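Long-range contacts in formate oxidase (PDB 5ZU2), which probably oxidises formate with the help of a bound FAD cofactor, as a member of the GMC oxidoreductase family: residues 17-22 / 209-214; 99-104 / 553-558; 127-132 / 558-563. The protein carries 1 engineered substitution. All blocks are in the same frame, centred on the assembly; numbering follows the deposited sequence.

Contact 1. Residues 17-22 / 209-214; sequences AGNTVA and SGSFLF. With FAD (flavin-adenine dinucleotide), chain D.
Phe214 and Thr20 meet with the aromatic ring laid over Thr20 CA, on the first turns of helix 16-25, a worked example of a ring packed on backbone as much as on side chains. Phe214 CB starts 3.4 Å from the carbonyl O of Asn19. From there CG and CD1 pass close to Thr20 CA, and the ring as a whole takes that CA over its centre as a CH-pi contact, Thr20 CA standing 3.8 Å from the Phe214 centroid and only 8° off the normal. CD2 lies by Thr20 OG1 and CA, CE1 by Thr20 CG2 and CA. Farther out, Phe214 CE2 comes to 3.5 Å from Thr20 OG1, and Phe214 CZ ends 3.7 Å from Thr20 CG2 on the same face. Thr20 OG1 has its polar partner in its own helix, the carbonyl O of Thr16.

A second link is polar. Asn19 ND2 gives a weak, bent hydrogen bond to Ser211 OG at 3.0 Å; that hydroxyl is also bonded to Gly15 O. Ser211 OG sits between its own backbone N and carbonyl carbon (chi1 84°), which turns it to the helix.

The helix follows a turn consistent with the Rossmann-type GxGxxG motif, and Ala17 N bonds nearly straight to FAD O1P at 2.9 Å. Around the contact, Asn19 packs on Ile35 of strand 33-36, Phe214 touches Ile155 of strand 155-159, and Thr20 and Phe214 both reach Glu563 of helix 555-572.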
# COMPACT_ATOMS: atom_id res chain seq x y z
N ALA A 17 4.92 -6.95 -6.04
CA ALA A 17 4.91 -7.14 -7.49
C ALA A 17 6.04 -8.05 -7.98
O ALA A 17 5.86 -8.80 -8.95
CB ALA A 17 5.00 -5.80 -8.20
N GLY A 18 7.19 -8.00 -7.32
CA GLY A 18 8.33 -8.77 -7.79
C GLY A 18 8.03 -10.25 -7.82
O GLY A 18 8.24 -10.91 -8.84
N ASN A 19 7.50 -10.79 -6.72
CA ASN A 19 7.20 -12.22 -6.73
C ASN A 19 6.04 -12.54 -7.66
O ASN A 19 6.02 -13.61 -8.26
CB ASN A 19 6.87 -12.72 -5.32
CG ASN A 19 8.06 -12.66 -4.38
OD1 ASN A 19 9.22 -12.65 -4.81
ND2 ASN A 19 7.77 -12.62 -3.09
N THR A 20 5.11 -11.61 -7.84
CA THR A 20 4.04 -11.84 -8.82
C THR A 20 4.63 -12.03 -10.21
O THR A 20 4.33 -13.03 -10.89
CB THR A 20 3.05 -10.67 -8.82
OG1 THR A 20 2.46 -10.50 -7.52
CG2 THR A 20 1.95 -10.90 -9.84
N VAL A 21 5.49 -11.10 -10.64
CA VAL A 21 6.11 -11.23 -11.95
C VAL A 21 6.92 -12.52 -12.04
O VAL A 21 6.74 -13.32 -12.97
CB VAL A 21 7.00 -10.00 -12.24
CG1 VAL A 21 7.87 -10.25 -13.49
CG2 VAL A 21 6.16 -8.76 -12.40
N ALA A 22 7.78 -12.75 -11.04
CA ALA A 22 8.65 -13.92 -11.06
C ALA A 22 7.87 -15.23 -11.07
O ALA A 22 8.24 -16.17 -11.79
CB ALA A 22 9.61 -13.89 -9.87
N SER A 209 -2.04 -13.86 3.53
CA SER A 209 -1.71 -14.17 2.13
C SER A 209 -0.67 -13.18 1.61
O SER A 209 -1.00 -12.06 1.22
CB SER A 209 -2.96 -14.14 1.26
OG SER A 209 -3.97 -14.97 1.79
N GLY A 210 0.60 -13.60 1.61
CA GLY A 210 1.68 -12.78 1.09
C GLY A 210 2.16 -13.22 -0.30
O GLY A 210 1.94 -14.35 -0.73
N SER A 211 2.79 -12.28 -1.01
CA SER A 211 3.23 -12.54 -2.38
C SER A 211 4.22 -13.69 -2.44
O SER A 211 4.45 -14.25 -3.52
CB SER A 211 3.81 -11.28 -3.01
OG SER A 211 5.17 -11.08 -2.68
N PHE A 212 4.80 -14.07 -1.30
CA PHE A 212 5.67 -15.24 -1.26
C PHE A 212 4.95 -16.51 -1.71
O PHE A 212 5.61 -17.48 -2.10
CB PHE A 212 6.23 -15.43 0.15
CG PHE A 212 5.21 -15.29 1.25
CD1 PHE A 212 4.27 -16.29 1.47
CD2 PHE A 212 5.20 -14.17 2.07
CE1 PHE A 212 3.32 -16.17 2.48
CE2 PHE A 212 4.25 -14.06 3.09
CZ PHE A 212 3.30 -15.08 3.29
N LEU A 213 3.62 -16.51 -1.70
CA LEU A 213 2.85 -17.64 -2.19
C LEU A 213 2.98 -17.82 -3.69
O LEU A 213 2.49 -18.83 -4.21
CB LEU A 213 1.38 -17.46 -1.82
CG LEU A 213 1.10 -17.47 -0.31
CD1 LEU A 213 -0.37 -17.12 -0.02
CD2 LEU A 213 1.52 -18.81 0.31
N PHE A 214 3.57 -16.85 -4.40
CA PHE A 214 3.78 -16.95 -5.83
C PHE A 214 5.01 -17.78 -6.21
O PHE A 214 5.06 -18.30 -7.33
CB PHE A 214 3.97 -15.56 -6.45
CG PHE A 214 2.74 -14.99 -7.05
CD1 PHE A 214 2.34 -15.35 -8.33
CD2 PHE A 214 1.98 -14.06 -6.36
CE1 PHE A 214 1.19 -14.81 -8.90
CE2 PHE A 214 0.83 -13.52 -6.94
CZ PHE A 214 0.44 -13.90 -8.20
PA FAD D . 7.30 -3.99 -1.74
O1A FAD D . 7.69 -3.19 -0.58
O2A FAD D . 6.17 -4.98 -1.47
O5B FAD D . 8.56 -4.84 -2.33
C5B FAD D . 9.89 -4.28 -2.41
C4B FAD D . 10.87 -5.40 -2.13
O4B FAD D . 12.20 -5.01 -2.55
C3B FAD D . 10.98 -5.82 -0.67
O3B FAD D . 11.01 -7.23 -0.52
C2B FAD D . 12.32 -5.22 -0.24
O2B FAD D . 12.95 -5.92 0.84
C1B FAD D . 13.11 -5.35 -1.54
N9A FAD D . 14.24 -4.43 -1.61
C8A FAD D . 14.18 -3.07 -1.48
N7A FAD D . 15.33 -2.47 -1.59
C5A FAD D . 16.23 -3.50 -1.76
C6A FAD D . 17.63 -3.52 -1.93
N6A FAD D . 18.39 -2.41 -1.93
N1A FAD D . 18.23 -4.72 -2.10
C2A FAD D . 17.47 -5.82 -2.10
N3A FAD D . 16.15 -5.93 -1.94
C4A FAD D . 15.58 -4.72 -1.78
N1 FAD D . -2.09 -1.96 0.90
C2 FAD D . -3.40 -2.34 0.84
O2 FAD D . -3.98 -2.47 -0.25
N3 FAD D . -4.11 -2.59 2.02
C4 FAD D . -3.60 -2.49 3.32
O4 FAD D . -4.33 -2.72 4.29
C4X FAD D . -2.20 -2.09 3.36
N5 FAD D . -1.64 -1.95 4.54
C5X FAD D . -0.31 -1.57 4.59
C6 FAD D . 0.31 -1.45 5.84
C7 FAD D . 1.64 -1.09 5.95
C7M FAD D . 2.27 -0.96 7.32
C8 FAD D . 2.39 -0.84 4.78
C8M FAD D . 3.84 -0.45 4.85
C9 FAD D . 1.78 -0.97 3.53
C9A FAD D . 0.44 -1.33 3.42
N10 FAD D . -0.21 -1.49 2.17
C10 FAD D . -1.53 -1.85 2.11
C1' FAD D . 0.48 -1.19 0.92
C2' FAD D . 0.98 -2.40 0.16
O2' FAD D . 1.42 -3.41 1.07
C3' FAD D . 2.16 -1.96 -0.71
O3' FAD D . 1.82 -0.78 -1.44
C4' FAD D . 2.69 -3.00 -1.69
O4' FAD D . 2.98 -4.20 -0.97
C5' FAD D . 3.89 -2.43 -2.42
O5' FAD D . 4.44 -3.45 -3.28
P FAD D . 5.78 -3.24 -4.06
O1P FAD D . 6.04 -4.58 -4.74
O2P FAD D . 5.64 -1.97 -4.85
O3P FAD D . 6.87 -3.03 -2.92

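Contact 2. Residues 99-104 / 553-558; sequences FTWVPG and AIQNSV. Engineered in segment 553-558: Ala553 (natural residue Arg). With FAD (flavin-adenine dinucleotide), chain D.
Thr100 O is gripped by two donors, Gln555 NE2 at 2.8 Å and, more weakly, the flavin N3 of FAD. This is the pyrimidine end of the isoalloxazine site in the GMC fold, where strand 100-101 meets the start of helix 555-572. The amide of Gln555 holds Thr100 O almost within its own plane, yet it approaches from above the carbonyl plane, 61° out of it. Asn97 ND2 bonds Gln555 OE1, which fixes the rotation of this amide. Beside N3 on the same flavin edge, Thr100 N donates to FAD O4 at 3.2 Å. The same strand residue thus reads both a donor and an acceptor of the ring.

A bridging water ties the two segments to the cofactor. It accepts from Val102 N at 3.1 Å and from Asn556 N at 2.9 Å, and lies within hydrogen-bonding distance of FAD O2 and Ala553 O. Ala553 is an engineered residue, natural Arg; its CB packs against Val102 CG1 at 4.1 Å and against the flavin pyrimidine.

Asn556 packs on Trp101 and Pro103. Its CG stands anti to the backbone N (chi1 -172°), carrying the amide over one face of Trp101, the two planes 31° apart. Asn556 CA adds a CH-pi contact over the six-membered ring of Trp101, 4.2 Å from its centroid. The other branch of the amide runs alongside Pro103, with Asn556 OD1 3.2 Å from Pro103 CB. Asn556 ND2 is offset toward the rim of the indole, 3.0 Å from Trp101 CZ2, while its hydrogen bond goes to Leu129 O.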
# COMPACT_ATOMS: atom_id res chain seq x y z
N PHE A 99 -3.81 -5.89 5.16
CA PHE A 99 -4.66 -6.92 4.55
C PHE A 99 -5.79 -6.48 3.65
O PHE A 99 -6.21 -7.28 2.81
CB PHE A 99 -5.29 -7.76 5.67
CG PHE A 99 -4.31 -8.25 6.66
CD1 PHE A 99 -3.45 -9.28 6.34
CD2 PHE A 99 -4.21 -7.66 7.92
CE1 PHE A 99 -2.52 -9.75 7.27
CE2 PHE A 99 -3.27 -8.10 8.83
CZ PHE A 99 -2.43 -9.15 8.51
N THR A 100 -6.18 -5.20 3.67
CA THR A 100 -7.37 -4.79 2.93
C THR A 100 -7.15 -4.93 1.43
O THR A 100 -6.09 -4.58 0.92
CB THR A 100 -7.75 -3.35 3.26
OG1 THR A 100 -8.06 -3.27 4.65
CG2 THR A 100 -8.98 -2.95 2.45
N TRP A 101 -8.14 -5.50 0.76
CA TRP A 101 -8.07 -5.84 -0.66
C TRP A 101 -9.21 -5.13 -1.37
O TRP A 101 -10.37 -5.54 -1.25
CB TRP A 101 -8.17 -7.35 -0.85
CG TRP A 101 -8.07 -7.81 -2.29
CD1 TRP A 101 -9.10 -7.98 -3.17
CD2 TRP A 101 -6.87 -8.18 -2.99
NE1 TRP A 101 -8.62 -8.41 -4.38
CE2 TRP A 101 -7.26 -8.54 -4.30
CE3 TRP A 101 -5.52 -8.22 -2.65
CZ2 TRP A 101 -6.34 -8.94 -5.25
CZ3 TRP A 101 -4.61 -8.62 -3.60
CH2 TRP A 101 -5.02 -8.97 -4.89
N VAL A 102 -8.87 -4.06 -2.10
CA VAL A 102 -9.87 -3.19 -2.71
C VAL A 102 -9.23 -2.52 -3.93
O VAL A 102 -8.13 -1.97 -3.82
CB VAL A 102 -10.40 -2.17 -1.69
CG1 VAL A 102 -9.24 -1.50 -0.96
CG2 VAL A 102 -11.29 -1.13 -2.36
N PRO A 103 -9.83 -2.59 -5.11
CA PRO A 103 -9.15 -2.07 -6.30
C PRO A 103 -9.12 -0.56 -6.43
O PRO A 103 -8.07 0.01 -6.72
CB PRO A 103 -9.95 -2.69 -7.46
CG PRO A 103 -11.33 -2.95 -6.89
CD PRO A 103 -11.16 -3.15 -5.40
N GLY A 104 -10.26 0.09 -6.24
CA GLY A 104 -10.38 1.50 -6.53
C GLY A 104 -11.47 1.78 -7.56
O GLY A 104 -12.22 0.90 -7.98
N ALA A 553 -6.78 1.70 -0.24
CA ALA A 553 -5.59 0.89 -0.05
C ALA A 553 -5.15 0.25 -1.37
O ALA A 553 -5.99 -0.19 -2.16
CB ALA A 553 -5.90 -0.18 1.01
N ILE A 554 -3.84 0.14 -1.60
CA ILE A 554 -3.33 0.03 -2.97
C ILE A 554 -2.80 -1.34 -3.33
O ILE A 554 -2.44 -1.55 -4.51
CB ILE A 554 -2.24 1.08 -3.24
CG1 ILE A 554 -0.99 0.77 -2.40
CG2 ILE A 554 -2.74 2.49 -2.98
CD1 ILE A 554 0.22 1.55 -2.84
N GLN A 555 -2.73 -2.29 -2.39
CA GLN A 555 -2.06 -3.56 -2.70
C GLN A 555 -2.71 -4.28 -3.88
O GLN A 555 -2.02 -4.95 -4.66
CB GLN A 555 -2.02 -4.46 -1.47
CG GLN A 555 -3.20 -5.39 -1.26
CD GLN A 555 -2.98 -6.36 -0.08
OE1 GLN A 555 -1.94 -7.00 0.04
NE2 GLN A 555 -3.97 -6.46 0.78
N ASN A 556 -4.03 -4.14 -4.05
CA ASN A 556 -4.71 -4.78 -5.17
C ASN A 556 -4.17 -4.27 -6.50
O ASN A 556 -3.82 -5.05 -7.39
CB ASN A 556 -6.22 -4.53 -5.02
CG ASN A 556 -7.07 -5.32 -6.00
OD1 ASN A 556 -8.26 -5.05 -6.14
ND2 ASN A 556 -6.48 -6.28 -6.69
N SER A 557 -4.04 -2.94 -6.65
CA SER A 557 -3.45 -2.39 -7.88
C SER A 557 -1.98 -2.79 -8.05
O SER A 557 -1.51 -2.95 -9.18
CB SER A 557 -3.60 -0.88 -7.93
OG SER A 557 -2.76 -0.23 -7.00
N VAL A 558 -1.24 -2.97 -6.95
CA VAL A 558 0.17 -3.33 -7.09
C VAL A 558 0.31 -4.74 -7.67
O VAL A 558 1.11 -4.98 -8.58
CB VAL A 558 0.91 -3.17 -5.75
CG1 VAL A 558 2.30 -3.77 -5.85
CG2 VAL A 558 0.99 -1.70 -5.34
PA FAD D . 7.30 -3.99 -1.74
O1A FAD D . 7.69 -3.19 -0.58
O2A FAD D . 6.17 -4.98 -1.47
O5B FAD D . 8.56 -4.84 -2.33
C5B FAD D . 9.89 -4.28 -2.41
C4B FAD D . 10.87 -5.40 -2.13
O4B FAD D . 12.20 -5.01 -2.55
C3B FAD D . 10.98 -5.82 -0.67
O3B FAD D . 11.01 -7.23 -0.52
C2B FAD D . 12.32 -5.22 -0.24
O2B FAD D . 12.95 -5.92 0.84
C1B FAD D . 13.11 -5.35 -1.54
N9A FAD D . 14.24 -4.43 -1.61
C8A FAD D . 14.18 -3.07 -1.48
N7A FAD D . 15.33 -2.47 -1.59
C5A FAD D . 16.23 -3.50 -1.76
C6A FAD D . 17.63 -3.52 -1.93
N6A FAD D . 18.39 -2.41 -1.93
N1A FAD D . 18.23 -4.72 -2.10
C2A FAD D . 17.47 -5.82 -2.10
N3A FAD D . 16.15 -5.93 -1.94
C4A FAD D . 15.58 -4.72 -1.78
N1 FAD D . -2.09 -1.96 0.90
C2 FAD D . -3.40 -2.34 0.84
O2 FAD D . -3.98 -2.47 -0.25
N3 FAD D . -4.11 -2.59 2.02
C4 FAD D . -3.60 -2.49 3.32
O4 FAD D . -4.33 -2.72 4.29
C4X FAD D . -2.20 -2.09 3.36
N5 FAD D . -1.64 -1.95 4.54
C5X FAD D . -0.31 -1.57 4.59
C6 FAD D . 0.31 -1.45 5.84
C7 FAD D . 1.64 -1.09 5.95
C7M FAD D . 2.27 -0.96 7.32
C8 FAD D . 2.39 -0.84 4.78
C8M FAD D . 3.84 -0.45 4.85
C9 FAD D . 1.78 -0.97 3.53
C9A FAD D . 0.44 -1.33 3.42
N10 FAD D . -0.21 -1.49 2.17
C10 FAD D . -1.53 -1.85 2.11
C1' FAD D . 0.48 -1.19 0.92
C2' FAD D . 0.98 -2.40 0.16
O2' FAD D . 1.42 -3.41 1.07
C3' FAD D . 2.16 -1.96 -0.71
O3' FAD D . 1.82 -0.78 -1.44
C4' FAD D . 2.69 -3.00 -1.69
O4' FAD D . 2.98 -4.20 -0.97
C5' FAD D . 3.89 -2.43 -2.42
O5' FAD D . 4.44 -3.45 -3.28
P FAD D . 5.78 -3.24 -4.06
O1P FAD D . 6.04 -4.58 -4.74
O2P FAD D . 5.64 -1.97 -4.85
O3P FAD D . 6.87 -3.03 -2.92
O HOH W 1 -5.86 -3.21 -1.98
O HOH W 2 -5.51 -0.99 -5.28

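Contact 3. Residues 127-132 / 558-563; sequences PYLRKS and VYAVGE. With FAD (flavin-adenine dinucleotide), chain D.
Ser132 and Glu563 make the direct hydrogen bond of this contact, between the 127-132 segment, which runs out of helix 122-130, and the C-terminal helix 555-572, the long helix that starts at the flavin in this GMC fold. Ser132 OG donates to Glu563 OE2 at 2.6 Å, and OE2 accepts on its anti lone pair, the one away from the other carboxylate oxygen. Glu563 reaches it by a bend at chi2 (-78°), which swings the carboxylate back toward the 127-132 segment.

Charge is shared out around the other oxygen. Glu563 OE1 forms a salt bridge with Arg24 of helix 16-25. Lys131 runs fully extended past the same carboxylate, its CD 3.7 Å from Glu563 OE1, but its NZ stays 4.6 Å from that oxygen, beyond a salt bridge. A water closes the gap, accepting from Lys131 NZ at 2.9 Å and lying within hydrogen-bonding distance of Glu563 OE1 and Glu563 O. Two cations near one carboxylate would be expected to favour its charged form.

Apolar packing centres on Ala560, whose small side chain lets the backbones draw close. Leu129 CD2 touches Ala560 CB at 3.8 Å, and Tyr128 CB lies a little farther from the same methyl. The Tyr128 ring slants past Glu563, its CD1 3.8 Å from Glu563 CB, and its hydroxyl bonds to Asp567 one turn on. Between the backbones, Ala560 CA directs a CA-H...O contact to Tyr128 O at 3.3 Å.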
# COMPACT_ATOMS: atom_id res chain seq x y z
N PRO A 127 -9.34 -7.78 -15.36
CA PRO A 127 -8.79 -9.13 -15.17
C PRO A 127 -7.48 -9.15 -14.40
O PRO A 127 -7.27 -10.03 -13.56
CB PRO A 127 -8.64 -9.65 -16.61
CG PRO A 127 -8.56 -8.43 -17.45
CD PRO A 127 -9.41 -7.40 -16.79
N TYR A 128 -6.62 -8.15 -14.61
CA TYR A 128 -5.36 -8.12 -13.88
C TYR A 128 -5.59 -7.79 -12.41
O TYR A 128 -4.81 -8.22 -11.55
CB TYR A 128 -4.40 -7.12 -14.53
CG TYR A 128 -3.93 -7.60 -15.88
CD1 TYR A 128 -3.23 -8.79 -16.00
CD2 TYR A 128 -4.22 -6.88 -17.04
CE1 TYR A 128 -2.82 -9.27 -17.24
CE2 TYR A 128 -3.80 -7.34 -18.29
CZ TYR A 128 -3.10 -8.54 -18.38
OH TYR A 128 -2.68 -9.02 -19.59
N LEU A 129 -6.64 -7.02 -12.09
CA LEU A 129 -7.01 -6.80 -10.69
C LEU A 129 -7.59 -8.04 -10.01
O LEU A 129 -7.70 -8.05 -8.78
CB LEU A 129 -8.01 -5.65 -10.57
CG LEU A 129 -7.50 -4.24 -10.82
CD1 LEU A 129 -8.65 -3.31 -11.21
CD2 LEU A 129 -6.76 -3.72 -9.57
N ARG A 130 -7.96 -9.09 -10.75
CA ARG A 130 -8.54 -10.28 -10.15
C ARG A 130 -7.66 -11.52 -10.28
O ARG A 130 -7.85 -12.47 -9.52
CB ARG A 130 -9.90 -10.56 -10.79
CG ARG A 130 -10.88 -9.42 -10.49
CD ARG A 130 -12.14 -9.43 -11.29
NE ARG A 130 -12.92 -8.23 -10.99
CZ ARG A 130 -14.17 -8.01 -11.37
NH1 ARG A 130 -14.84 -8.90 -12.09
NH2 ARG A 130 -14.77 -6.88 -11.03
N LYS A 131 -6.66 -11.50 -11.17
CA LYS A 131 -5.94 -12.72 -11.54
C LYS A 131 -5.13 -13.30 -10.36
O LYS A 131 -4.91 -14.52 -10.31
CB LYS A 131 -5.04 -12.41 -12.74
CG LYS A 131 -4.27 -13.61 -13.31
CD LYS A 131 -3.67 -13.27 -14.68
CE LYS A 131 -2.73 -14.36 -15.22
NZ LYS A 131 -2.26 -13.96 -16.59
N SER A 132 -4.69 -12.48 -9.41
CA SER A 132 -3.80 -12.98 -8.37
C SER A 132 -4.51 -13.73 -7.27
O SER A 132 -3.85 -14.46 -6.51
CB SER A 132 -3.02 -11.83 -7.72
OG SER A 132 -2.44 -10.96 -8.66
N VAL A 558 -1.24 -2.97 -6.95
CA VAL A 558 0.17 -3.33 -7.09
C VAL A 558 0.31 -4.74 -7.67
O VAL A 558 1.11 -4.98 -8.58
CB VAL A 558 0.91 -3.17 -5.75
CG1 VAL A 558 2.30 -3.77 -5.85
CG2 VAL A 558 0.99 -1.70 -5.34
N TYR A 559 -0.45 -5.70 -7.14
CA TYR A 559 -0.50 -7.04 -7.74
C TYR A 559 -0.90 -6.97 -9.21
O TYR A 559 -0.30 -7.65 -10.06
CB TYR A 559 -1.46 -7.94 -6.97
CG TYR A 559 -0.91 -8.57 -5.70
CD1 TYR A 559 -0.06 -9.67 -5.76
CD2 TYR A 559 -1.23 -8.05 -4.45
CE1 TYR A 559 0.45 -10.26 -4.57
CE2 TYR A 559 -0.75 -8.63 -3.27
CZ TYR A 559 0.09 -9.73 -3.33
OH TYR A 559 0.55 -10.28 -2.16
N ALA A 560 -1.91 -6.17 -9.53
CA ALA A 560 -2.35 -6.06 -10.92
C ALA A 560 -1.21 -5.60 -11.82
O ALA A 560 -1.07 -6.08 -12.96
CB ALA A 560 -3.54 -5.10 -11.03
N VAL A 561 -0.39 -4.65 -11.34
CA VAL A 561 0.74 -4.16 -12.12
C VAL A 561 1.71 -5.30 -12.41
O VAL A 561 2.20 -5.46 -13.54
CB VAL A 561 1.45 -3.02 -11.38
CG1 VAL A 561 2.85 -2.79 -11.97
CG2 VAL A 561 0.58 -1.77 -11.38
N GLY A 562 2.02 -6.11 -11.38
CA GLY A 562 2.85 -7.28 -11.60
C GLY A 562 2.24 -8.28 -12.57
O GLY A 562 2.94 -8.82 -13.43
N GLU A 563 0.93 -8.54 -12.44
CA GLU A 563 0.28 -9.51 -13.33
C GLU A 563 0.39 -9.06 -14.78
O GLU A 563 0.73 -9.85 -15.67
CB GLU A 563 -1.19 -9.69 -12.95
CG GLU A 563 -1.45 -10.29 -11.61
CD GLU A 563 -1.26 -11.80 -11.59
OE1 GLU A 563 -0.73 -12.36 -12.57
OE2 GLU A 563 -1.69 -12.44 -10.60
PA FAD D . 7.30 -3.99 -1.74
O1A FAD D . 7.69 -3.19 -0.58
O2A FAD D . 6.17 -4.98 -1.47
O5B FAD D . 8.56 -4.84 -2.33
C5B FAD D . 9.89 -4.28 -2.41
C4B FAD D . 10.87 -5.40 -2.13
O4B FAD D . 12.20 -5.01 -2.55
C3B FAD D . 10.98 -5.82 -0.67
O3B FAD D . 11.01 -7.23 -0.52
C2B FAD D . 12.32 -5.22 -0.24
O2B FAD D . 12.95 -5.92 0.84
C1B FAD D . 13.11 -5.35 -1.54
N9A FAD D . 14.24 -4.43 -1.61
C8A FAD D . 14.18 -3.07 -1.48
N7A FAD D . 15.33 -2.47 -1.59
C5A FAD D . 16.23 -3.50 -1.76
C6A FAD D . 17.63 -3.52 -1.93
N6A FAD D . 18.39 -2.41 -1.93
N1A FAD D . 18.23 -4.72 -2.10
C2A FAD D . 17.47 -5.82 -2.10
N3A FAD D . 16.15 -5.93 -1.94
C4A FAD D . 15.58 -4.72 -1.78
N1 FAD D . -2.09 -1.96 0.90
C2 FAD D . -3.40 -2.34 0.84
O2 FAD D . -3.98 -2.47 -0.25
N3 FAD D . -4.11 -2.59 2.02
C4 FAD D . -3.60 -2.49 3.32
O4 FAD D . -4.33 -2.72 4.29
C4X FAD D . -2.20 -2.09 3.36
N5 FAD D . -1.64 -1.95 4.54
C5X FAD D . -0.31 -1.57 4.59
C6 FAD D . 0.31 -1.45 5.84
C7 FAD D . 1.64 -1.09 5.95
C7M FAD D . 2.27 -0.96 7.32
C8 FAD D . 2.39 -0.84 4.78
C8M FAD D . 3.84 -0.45 4.85
C9 FAD D . 1.78 -0.97 3.53
C9A FAD D . 0.44 -1.33 3.42
N10 FAD D . -0.21 -1.49 2.17
C10 FAD D . -1.53 -1.85 2.11
C1' FAD D . 0.48 -1.19 0.92
C2' FAD D . 0.98 -2.40 0.16
O2' FAD D . 1.42 -3.41 1.07
C3' FAD D . 2.16 -1.96 -0.71
O3' FAD D . 1.82 -0.78 -1.44
C4' FAD D . 2.69 -3.00 -1.69
O4' FAD D . 2.98 -4.20 -0.97
C5' FAD D . 3.89 -2.43 -2.42
O5' FAD D . 4.44 -3.45 -3.28
P FAD D . 5.78 -3.24 -4.06
O1P FAD D . 6.04 -4.58 -4.74
O2P FAD D . 5.64 -1.97 -4.85
O3P FAD D . 6.87 -3.03 -2.92
O HOH W 3 -0.15 -12.50 -15.28

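Overall arrangement
All three contacts are largely buried, but contact 3 is partly exposed at Tyr128 and Lys131, and it alone of the three carries charged side chains in contact. Contacts 2 and 3 sit on successive turns of helix 555-572 and share Val558, while contact 1 holds helix 16-25 beside it. The chemistry differs with place: contact 2 holds the flavin through backbone N and O atoms and a water, with a side-chain amide bracing the strand; contact 1 meets the phosphate with one backbone N-H, and adds ring packing and a weak side-chain hydrogen bond; contact 3 relies on a carboxylate and alanine packing. Tyr559 joins contacts 1 and 3, and Asn556 with Leu129 joins contacts 2 and 3.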